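Local atomic coordinates of fimbrin (Schizosaccharomyces pombe, PDB entry 1RT8), a protein that binds and crosslinks actin filaments through tandem calponin-homology domains and takes part in cell polarity, cytokinesis, mating and spore formation. Residues A[14-17]-A[18-21]; A[172-176]-A[177-181]. All blocks are in the same frame, centred on the assembly; numbering follows the deposited sequence.

Contact 1 of 2, residues A[14-17]-A[18-21]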
ATOM      1  N   ARG A  14     -11.664  15.609   9.588  1.00 44.99           N
ATOM      2  CA  ARG A  14     -12.665  14.681  10.102  1.00 45.17           C
ATOM      3  C   ARG A  14     -13.975  14.815   9.340  1.00 44.22           C
ATOM      4  O   ARG A  14     -14.544  13.822   8.890  1.00 42.17           O
ATOM      5  CB  ARG A  14     -12.909  14.932  11.592  1.00 47.79           C
ATOM      6  CG  ARG A  14     -13.999  14.053  12.193  1.00 49.95           C
ATOM      7  CD  ARG A  14     -14.026  14.183  13.705  1.00 53.42           C
ATOM      8  NE  ARG A  14     -14.091  15.580  14.125  1.00 56.62           N
ATOM      9  CZ  ARG A  14     -15.119  16.388  13.885  1.00 58.48           C
ATOM     10  NH1 ARG A  14     -16.184  15.943  13.229  1.00 59.36           N
ATOM     11  NH2 ARG A  14     -15.080  17.649  14.299  1.00 60.20           N
ATOM     12  N   ARG A  15     -14.449  16.049   9.189  1.00 44.55           N
ATOM     13  CA  ARG A  15     -15.702  16.289   8.484  1.00 44.40           C
ATOM     14  C   ARG A  15     -15.659  15.782   7.052  1.00 43.65           C
ATOM     15  O   ARG A  15     -16.489  14.964   6.645  1.00 44.02           O
ATOM     16  CB  ARG A  15     -16.043  17.784   8.472  1.00 46.96           C
ATOM     17  CG  ARG A  15     -17.359  18.093   7.768  1.00 48.63           C
ATOM     18  CD  ARG A  15     -17.640  19.590   7.628  1.00 49.70           C
ATOM     19  NE  ARG A  15     -17.852  20.266   8.905  1.00 51.28           N
ATOM     20  CZ  ARG A  15     -16.878  20.690   9.704  1.00 52.71           C
ATOM     21  NH1 ARG A  15     -15.608  20.510   9.361  1.00 54.82           N
ATOM     22  NH2 ARG A  15     -17.171  21.303  10.843  1.00 52.58           N
ATOM     23  N   GLU A  16     -14.686  16.267   6.287  1.00 42.32           N
ATOM     24  CA  GLU A  16     -14.553  15.878   4.890  1.00 40.21           C
ATOM     25  C   GLU A  16     -14.321  14.382   4.703  1.00 38.60           C
ATOM     26  O   GLU A  16     -14.930  13.772   3.828  1.00 38.92           O
ATOM     27  CB  GLU A  16     -13.429  16.682   4.220  1.00 39.40           C
ATOM     28  CG  GLU A  16     -13.622  18.201   4.270  1.00 40.36           C
ATOM     29  CD  GLU A  16     -15.020  18.640   3.840  1.00 39.33           C
ATOM     30  OE1 GLU A  16     -15.542  18.104   2.845  1.00 37.73           O
ATOM     31  OE2 GLU A  16     -15.595  19.529   4.498  1.00 39.92           O
ATOM     32  N   PHE A  17     -13.451  13.784   5.516  1.00 38.07           N
ATOM     33  CA  PHE A  17     -13.193  12.348   5.390  1.00 37.53           C
ATOM     34  C   PHE A  17     -14.483  11.559   5.605  1.00 37.52           C
ATOM     35  O   PHE A  17     -14.787  10.628   4.857  1.00 37.87           O
ATOM     36  CB  PHE A  17     -12.129  11.892   6.400  1.00 37.08           C
ATOM     37  CG  PHE A  17     -10.744  12.399   6.099  1.00 36.49           C
ATOM     38  CD1 PHE A  17      -9.734  12.297   7.047  1.00 36.55           C
ATOM     39  CD2 PHE A  17     -10.449  12.980   4.870  1.00 38.06           C
ATOM     40  CE1 PHE A  17      -8.452  12.767   6.778  1.00 36.92           C
ATOM     41  CE2 PHE A  17      -9.165  13.453   4.592  1.00 38.35           C
ATOM     42  CZ  PHE A  17      -8.168  13.347   5.549  1.00 36.55           C
ATOM     43  N   ILE A  18     -15.245  11.930   6.626  1.00 37.13           N
ATOM     44  CA  ILE A  18     -16.498  11.242   6.895  1.00 38.80           C
ATOM     45  C   ILE A  18     -17.465  11.427   5.732  1.00 40.19           C
ATOM     46  O   ILE A  18     -18.189  10.503   5.368  1.00 40.87           O
ATOM     47  CB  ILE A  18     -17.158  11.758   8.183  1.00 37.04           C
ATOM     48  CG1 ILE A  18     -16.271  11.424   9.387  1.00 37.42           C
ATOM     49  CG2 ILE A  18     -18.537  11.138   8.334  1.00 36.22           C
ATOM     50  CD1 ILE A  18     -16.708  12.073  10.690  1.00 39.00           C
ATOM     51  N   LYS A  19     -17.479  12.624   5.148  1.00 41.76           N
ATOM     52  CA  LYS A  19     -18.361  12.885   4.018  1.00 42.69           C
ATOM     53  C   LYS A  19     -17.974  11.980   2.854  1.00 42.72           C
ATOM     54  O   LYS A  19     -18.835  11.391   2.194  1.00 43.46           O
ATOM     55  CB  LYS A  19     -18.279  14.355   3.597  1.00 45.69           C
ATOM     56  CG  LYS A  19     -18.820  15.322   4.642  1.00 48.53           C
ATOM     57  CD  LYS A  19     -18.821  16.763   4.137  1.00 51.89           C
ATOM     58  CE  LYS A  19     -19.723  16.941   2.917  1.00 53.99           C
ATOM     59  NZ  LYS A  19     -19.869  18.377   2.542  1.00 55.07           N
ATOM     60  N   HIS A  20     -16.676  11.860   2.602  1.00 41.42           N
ATOM     61  CA  HIS A  20     -16.210  11.003   1.521  1.00 40.20           C
ATOM     62  C   HIS A  20     -16.639   9.566   1.797  1.00 38.92           C
ATOM     63  O   HIS A  20     -17.066   8.846   0.894  1.00 38.05           O
ATOM     64  CB  HIS A  20     -14.683  11.076   1.386  1.00 38.11           C
ATOM     65  CG  HIS A  20     -14.107  10.007   0.512  1.00 38.25           C
ATOM     66  ND1 HIS A  20     -13.633   8.813   1.012  1.00 39.74           N
ATOM     67  CD2 HIS A  20     -13.972   9.930  -0.833  1.00 40.03           C
ATOM     68  CE1 HIS A  20     -13.230   8.047   0.013  1.00 38.85           C
ATOM     69  NE2 HIS A  20     -13.425   8.701  -1.118  1.00 40.39           N
ATOM     70  N   ILE A  21     -16.537   9.152   3.053  1.00 39.12           N
ATOM     71  CA  ILE A  21     -16.920   7.794   3.420  1.00 39.31           C
ATOM     72  C   ILE A  21     -18.425   7.589   3.256  1.00 39.65           C
ATOM     73  O   ILE A  21     -18.876   6.504   2.894  1.00 39.20           O
ATOM     74  CB  ILE A  21     -16.496   7.471   4.869  1.00 39.37           C
ATOM     75  CG1 ILE A  21     -14.968   7.536   4.980  1.00 38.36           C
ATOM     76  CG2 ILE A  21     -16.997   6.091   5.262  1.00 37.64           C
ATOM     77  CD1 ILE A  21     -14.445   7.388   6.386  1.00 39.28           C
TER
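Residues 14-17 and 18-21 form one uninterrupted run of alpha-helix, in which the amides of Ile18, Lys19, His20 and Ile21 bond to the carbonyls of Arg14, Arg15, Glu16 and Phe17. The four i to i+4 bonds are similar in length and straightness: Ile18 N to Arg14 O measures 3.0 Å and Lys19 N to Arg15 O 2.9 Å, with N-H...O angles between 153° and 162°.

Over this frame the side chains pair one turn apart. Ile18 runs its CG1 branch back over the preceding turn, CG1 being anti to its own carbonyl carbon (chi1 -65°). This brings Ile18 CG1 to 3.0 Å from Arg14 O and places Ile18 CD1 beside the aliphatic part of Arg14, 3.7 Å from Arg14 CG. Ile21 repeats the arrangement, with its CG1 lying 3.1 Å from Phe17 O. Arg15 and Lys19 run alongside each other and touch through methylenes, Arg15 CG to Lys19 CD at 4.1 Å, while the guanidinium of Arg15 is taken by a salt bridge to Glu40. The chain of Glu16 bends at chi2 and runs alongside Lys19, its OE1 3.8 Å from Lys19 CD. The ammonium stays farther off, Glu16 OE1 to Lys19 NZ being 4.3 Å, so the opposite charges are near neighbours without forming a salt bridge.

Different flanks of the helix meet different partners. Phe17 packs on Leu121 and Ile128 of helix 117-131 and on Leu250 of helix 248-261, whereas Ile18 and Ile21 both touch Phe44 of helix 43-47. The arrangement is that of a largely amphipathic alpha-helix, with Phe17, Ile18 and Ile21 buried and Lys19 exposed, here the first helix of the first calponin-homology domain, packed within the all-helical fold of actin-binding region 1.

Contact 2 of 2, residues A[172-176]-A[177-181]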
ATOM      1  N   TYR A 172       2.983  21.238 -15.271  1.00 38.32           N
ATOM      2  CA  TYR A 172       2.961  21.128 -16.721  1.00 40.60           C
ATOM      3  C   TYR A 172       1.959  22.147 -17.267  1.00 39.66           C
ATOM      4  O   TYR A 172       2.209  22.796 -18.280  1.00 40.27           O
ATOM      5  CB  TYR A 172       2.540  19.720 -17.140  1.00 41.65           C
ATOM      6  CG  TYR A 172       2.153  19.606 -18.599  1.00 43.51           C
ATOM      7  CD1 TYR A 172       3.126  19.557 -19.602  1.00 43.69           C
ATOM      8  CD2 TYR A 172       0.811  19.549 -18.976  1.00 43.02           C
ATOM      9  CE1 TYR A 172       2.766  19.451 -20.949  1.00 45.71           C
ATOM     10  CE2 TYR A 172       0.441  19.445 -20.313  1.00 45.75           C
ATOM     11  CZ  TYR A 172       1.419  19.393 -21.295  1.00 45.62           C
ATOM     12  OH  TYR A 172       1.042  19.276 -22.615  1.00 48.30           O
ATOM     13  N   HIS A 173       0.827  22.290 -16.582  1.00 38.67           N
ATOM     14  CA  HIS A 173      -0.202  23.230 -17.006  1.00 37.38           C
ATOM     15  C   HIS A 173       0.128  24.691 -16.690  1.00 37.98           C
ATOM     16  O   HIS A 173      -0.070  25.565 -17.532  1.00 38.01           O
ATOM     17  CB  HIS A 173      -1.542  22.851 -16.383  1.00 37.14           C
ATOM     18  CG  HIS A 173      -2.149  21.620 -16.975  1.00 37.06           C
ATOM     19  ND1 HIS A 173      -2.563  21.556 -18.287  1.00 36.43           N
ATOM     20  CD2 HIS A 173      -2.374  20.396 -16.445  1.00 36.66           C
ATOM     21  CE1 HIS A 173      -3.017  20.341 -18.541  1.00 37.97           C
ATOM     22  NE2 HIS A 173      -2.913  19.618 -17.440  1.00 35.72           N
ATOM     23  N   LEU A 174       0.621  24.966 -15.484  1.00 36.61           N
ATOM     24  CA  LEU A 174       0.967  26.339 -15.135  1.00 36.41           C
ATOM     25  C   LEU A 174       2.005  26.847 -16.127  1.00 37.92           C
ATOM     26  O   LEU A 174       1.987  28.015 -16.520  1.00 37.69           O
ATOM     27  CB  LEU A 174       1.538  26.418 -13.722  1.00 33.83           C
ATOM     28  CG  LEU A 174       0.558  26.080 -12.600  1.00 34.39           C
ATOM     29  CD1 LEU A 174       1.258  26.246 -11.259  1.00 30.60           C
ATOM     30  CD2 LEU A 174      -0.670  26.987 -12.690  1.00 32.63           C
ATOM     31  N   LYS A 175       2.905  25.961 -16.543  1.00 39.09           N
ATOM     32  CA  LYS A 175       3.933  26.351 -17.492  1.00 39.98           C
ATOM     33  C   LYS A 175       3.298  26.649 -18.842  1.00 38.86           C
ATOM     34  O   LYS A 175       3.698  27.590 -19.527  1.00 37.85           O
ATOM     35  CB  LYS A 175       4.985  25.255 -17.648  1.00 42.40           C
ATOM     36  CG  LYS A 175       6.102  25.651 -18.605  1.00 46.29           C
ATOM     37  CD  LYS A 175       7.133  24.549 -18.767  1.00 49.20           C
ATOM     38  CE  LYS A 175       8.201  24.957 -19.777  1.00 49.22           C
ATOM     39  NZ  LYS A 175       9.258  23.916 -19.909  1.00 50.67           N
ATOM     40  N   ALA A 176       2.302  25.851 -19.214  1.00 37.68           N
ATOM     41  CA  ALA A 176       1.611  26.041 -20.483  1.00 39.10           C
ATOM     42  C   ALA A 176       0.811  27.331 -20.444  1.00 39.39           C
ATOM     43  O   ALA A 176       0.641  27.997 -21.467  1.00 39.86           O
ATOM     44  CB  ALA A 176       0.683  24.873 -20.764  1.00 37.59           C
ATOM     45  N   ALA A 177       0.316  27.679 -19.261  1.00 39.22           N
ATOM     46  CA  ALA A 177      -0.468  28.896 -19.094  1.00 39.20           C
ATOM     47  C   ALA A 177       0.448  30.115 -18.962  1.00 38.45           C
ATOM     48  O   ALA A 177      -0.009  31.217 -18.661  1.00 37.10           O
ATOM     49  CB  ALA A 177      -1.361  28.773 -17.862  1.00 39.01           C
ATOM     50  N   ASN A 178       1.743  29.905 -19.187  1.00 38.34           N
ATOM     51  CA  ASN A 178       2.721  30.983 -19.088  1.00 37.91           C
ATOM     52  C   ASN A 178       2.557  31.739 -17.769  1.00 37.89           C
ATOM     53  O   ASN A 178       2.529  32.970 -17.746  1.00 37.35           O
ATOM     54  CB  ASN A 178       2.554  31.945 -20.267  1.00 40.64           C
ATOM     55  CG  ASN A 178       2.837  31.284 -21.606  1.00 40.36           C
ATOM     56  OD1 ASN A 178       3.934  30.780 -21.840  1.00 40.96           O
ATOM     57  ND2 ASN A 178       1.845  31.286 -22.493  1.00 40.18           N
ATOM     58  N   TRP A 179       2.450  30.988 -16.678  1.00 36.32           N
ATOM     59  CA  TRP A 179       2.288  31.550 -15.344  1.00 35.74           C
ATOM     60  C   TRP A 179       3.653  31.453 -14.640  1.00 36.00           C
ATOM     61  O   TRP A 179       4.265  30.391 -14.596  1.00 36.90           O
ATOM     62  CB  TRP A 179       1.204  30.748 -14.608  1.00 34.76           C
ATOM     63  CG  TRP A 179       0.743  31.318 -13.300  1.00 33.04           C
ATOM     64  CD1 TRP A 179       0.853  30.730 -12.071  1.00 31.63           C
ATOM     65  CD2 TRP A 179       0.116  32.593 -13.079  1.00 32.45           C
ATOM     66  NE1 TRP A 179       0.339  31.556 -11.101  1.00 32.15           N
ATOM     67  CE2 TRP A 179      -0.118  32.707 -11.690  1.00 31.99           C
ATOM     68  CE3 TRP A 179      -0.265  33.651 -13.919  1.00 31.23           C
ATOM     69  CZ2 TRP A 179      -0.715  33.837 -11.121  1.00 29.83           C
ATOM     70  CZ3 TRP A 179      -0.860  34.783 -13.346  1.00 27.31           C
ATOM     71  CH2 TRP A 179      -1.076  34.861 -11.963  1.00 27.95           C
ATOM     72  N   PRO A 180       4.152  32.570 -14.093  1.00 36.49           N
ATOM     73  CA  PRO A 180       5.447  32.619 -13.402  1.00 37.20           C
ATOM     74  C   PRO A 180       5.549  31.806 -12.110  1.00 37.24           C
ATOM     75  O   PRO A 180       6.645  31.624 -11.573  1.00 38.87           O
ATOM     76  CB  PRO A 180       5.645  34.113 -13.136  1.00 36.75           C
ATOM     77  CG  PRO A 180       4.767  34.781 -14.164  1.00 38.85           C
ATOM     78  CD  PRO A 180       3.549  33.909 -14.152  1.00 36.54           C
ATOM     79  N   ARG A 181       4.419  31.331 -11.601  1.00 34.77           N
ATOM     80  CA  ARG A 181       4.443  30.556 -10.371  1.00 32.07           C
ATOM     81  C   ARG A 181       4.529  29.064 -10.612  1.00 31.43           C
ATOM     82  O   ARG A 181       4.039  28.547 -11.609  1.00 30.65           O
ATOM     83  CB  ARG A 181       3.219  30.872  -9.510  1.00 30.65           C
ATOM     84  CG  ARG A 181       3.244  32.284  -8.979  1.00 31.13           C
ATOM     85  CD  ARG A 181       2.131  32.550  -8.012  1.00 27.51           C
ATOM     86  NE  ARG A 181       2.235  31.748  -6.797  1.00 30.90           N
ATOM     87  CZ  ARG A 181       1.383  31.845  -5.784  1.00 30.48           C
ATOM     88  NH1 ARG A 181       0.379  32.714  -5.856  1.00 29.03           N
ATOM     89  NH2 ARG A 181       1.522  31.074  -4.715  1.00 29.26           N
TER
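Trp179 N donates to Leu174 O at 3.0 Å and Asn178 N to Lys175 O at 3.0 Å, the pair of bonds that defines a Schellman motif closing helix 162-176. The first is fairly straight. The second meets its carbonyl from above, the donor standing 69° out of the carbonyl plane. One step earlier, Ala177 N still makes a helical bond to His173 O at 2.8 Å. Asn178 is the C-prime residue, and its positive phi (50°) turns the chain back so that the Trp179 amide can reach the helix end. Leu174 O is thereby well satisfied by the returning chain, Lys175 O by a less favourably directed bond.

The polar ends of the side chains look elsewhere. His173 NE2 bonds to Pro263 O, Trp179 NE1 to Asn195 OD1 of helix 194-203, and the Arg181 guanidinium makes salt bridges with Asp192 and Glu194.

Apolar contact accompanies the reversal. Trp179 has CG anti to its backbone N (chi1 -171°), which carries the indole back beside Leu174; the two side chains cross at a slant, Leu174 CD2 lying 4.1 Å from Trp179 CD1. On one face of the indole sits the following proline, with Pro180 CD 3.5 Å above the ring plane and displaced toward its rim. The methyl of Ala177 lies against the last turn, its CB 3.5 Å from His173 O, and also touches Gln202 of helix 194-203. The other branch of Leu174 faces the chain beyond the turn: Leu174 CD1 lies 3.6 Å from Arg181 O.

In the fold
From the N terminus, contact 1 comes first, within helix 11-25 of the first calponin-homology domain; contact 2 follows at the end of helix 162-176 in the second. Both are local: contact 1 is continuous helix and closes no loop, whereas contact 2 closes the tight turn that leads into the loop before helix 194-203. They are in series, neither nested nor crossed, with centres 32 Å apart and nearest atoms about 22 Å apart. Contact 1 lies where the first domain meets helix 248-261 of the second, and so at a contact between the two domains of actin-binding region 1. Contact 2 instead joins helices 162-176 and 194-203 within one domain.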